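Local coordinates for protein pullulanase (Bacillus acidopullulyticus, PDB 2WAN) that hydrolyses the alpha-1,6-glucosidic links of pullulan and the branch points of starch polysaccharides, as a debranching enzyme of the alpha-amylase family, at residues V516-G519 and A520-T523. Numbering follows the deposited sequence.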
loop_
_atom_site.group_PDB
_atom_site.type_symbol
_atom_site.label_atom_id
_atom_site.label_comp_id
_atom_site.label_asym_id
_atom_site.label_seq_id
_atom_site.Cartn_x
_atom_site.Cartn_y
_atom_site.Cartn_z
ATOM N N VAL A 516 2.013 -11.508 14.945
ATOM C CA VAL A 516 3.113 -12.080 15.739
ATOM C C VAL A 516 4.417 -11.360 15.356
ATOM O O VAL A 516 4.671 -11.168 14.174
ATOM C CB VAL A 516 3.297 -13.606 15.451
ATOM C CG1 VAL A 516 4.475 -14.200 16.236
ATOM C CG2 VAL A 516 1.976 -14.401 15.721
ATOM N N PRO A 517 5.247 -10.966 16.354
ATOM C CA PRO A 517 6.558 -10.390 16.053
ATOM C C PRO A 517 7.500 -11.412 15.437
ATOM O O PRO A 517 7.496 -12.586 15.837
ATOM C CB PRO A 517 7.092 -9.988 17.441
ATOM C CG PRO A 517 5.862 -9.821 18.281
ATOM C CD PRO A 517 4.984 -10.951 17.810
ATOM N N GLU A 518 8.303 -10.970 14.470
ATOM C CA GLU A 518 9.321 -11.842 13.880
ATOM C C GLU A 518 10.259 -12.457 14.932
ATOM O O GLU A 518 10.881 -11.738 15.722
ATOM C CB GLU A 518 10.123 -11.088 12.818
ATOM C CG GLU A 518 11.299 -11.916 12.257
ATOM C CD GLU A 518 10.867 -13.216 11.596
ATOM O OE1 GLU A 518 9.764 -13.261 11.014
ATOM O OE2 GLU A 518 11.655 -14.221 11.628
ATOM N N GLY A 519 10.389 -13.784 14.898
ATOM C CA GLY A 519 11.186 -14.507 15.897
ATOM C C GLY A 519 12.681 -14.312 15.777
ATOM O O GLY A 519 13.404 -14.303 16.782
ATOM N N ALA A 520 13.154 -14.149 14.541
ATOM C CA ALA A 520 14.602 -14.050 14.270
ATOM C C ALA A 520 15.239 -12.860 15.005
ATOM O O ALA A 520 16.417 -12.904 15.336
ATOM C CB ALA A 520 14.879 -13.956 12.746
ATOM N N TYR A 521 14.445 -11.825 15.288
ATOM C CA TYR A 521 14.963 -10.631 15.975
ATOM C C TYR A 521 14.829 -10.695 17.503
ATOM O O TYR A 521 15.248 -9.767 18.193
ATOM C CB TYR A 521 14.276 -9.355 15.419
ATOM C CG TYR A 521 14.294 -9.239 13.908
ATOM C CD1 TYR A 521 15.427 -9.617 13.175
ATOM C CD2 TYR A 521 13.187 -8.738 13.206
ATOM C CE1 TYR A 521 15.455 -9.529 11.766
ATOM C CE2 TYR A 521 13.202 -8.644 11.784
ATOM C CZ TYR A 521 14.356 -9.040 11.090
ATOM O OH TYR A 521 14.396 -8.953 9.720
ATOM N N ALA A 522 14.248 -11.789 18.022
ATOM C CA ALA A 522 14.177 -12.025 19.469
ATOM C C ALA A 522 15.390 -12.820 19.923
ATOM O O ALA A 522 16.011 -13.513 19.104
ATOM C CB ALA A 522 12.900 -12.791 19.811
ATOM N N THR A 523 15.708 -12.757 21.225
ATOM C CA THR A 523 16.819 -13.545 21.761
ATOM C C THR A 523 16.533 -15.059 21.701
ATOM O O THR A 523 17.455 -15.888 21.710
ATOM C CB THR A 523 17.224 -13.130 23.196
ATOM O OG1 THR A 523 16.127 -13.332 24.097
ATOM C CG2 THR A 523 17.669 -11.669 23.231
#
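Glu518 lays the aliphatic part of its side chain over one face of the Tyr521 ring. CG does most of the touching, a CH-pi contact 4.1 Å from the ring centroid; it sits toward the rim, with CE2 of Tyr521 3.8 Å from CG of Glu518. CB of Glu518 reaches the same side of the ring, 3.9 Å from CD2 of Tyr521. The carboxylate swings off the ring toward the following backbone because the chain leaves CA with CG opposite the backbone N (chi1 175°) and bends at the next bond, which leaves its plane steeply inclined to the aromatic one at 68°. There OE2 of Glu518 accepts the N-H of Ala520 at 3.3 Å, a fairly straight but long bond (160° at the hydrogen), arriving on the anti side and tilted out of the carboxylate plane; CB of Ala520 packs 3.4 Å from the same OE2. The backbone folds here into a type I beta turn, closed by Ala522 N to Gly519 O at 2.9 Å, with Ala520 and Tyr521 at its corners. This turn belongs to the long excursion between the second and third strands of the catalytic (beta/alpha)8 barrel, ahead of helix 529-543. The other carboxylate oxygen, OE1 of Glu518, takes the backbone N-H of Phe494, a residue the Tyr521 side chain also touches. Glu493 OE1 lies close to that OE1, and the crowding of two acids could favour protonation of one of them. An alanine in place of Glu518 is likely to leave the Phe494 and Ala520 amides without their carboxylate acceptor and to take away the CG methylene that lies over the Tyr521 ring. Lys456 NZ hydrogen-bonds to the carbonyl oxygens of both Ala520 and Ala522, tying the turn to a neighbouring loop.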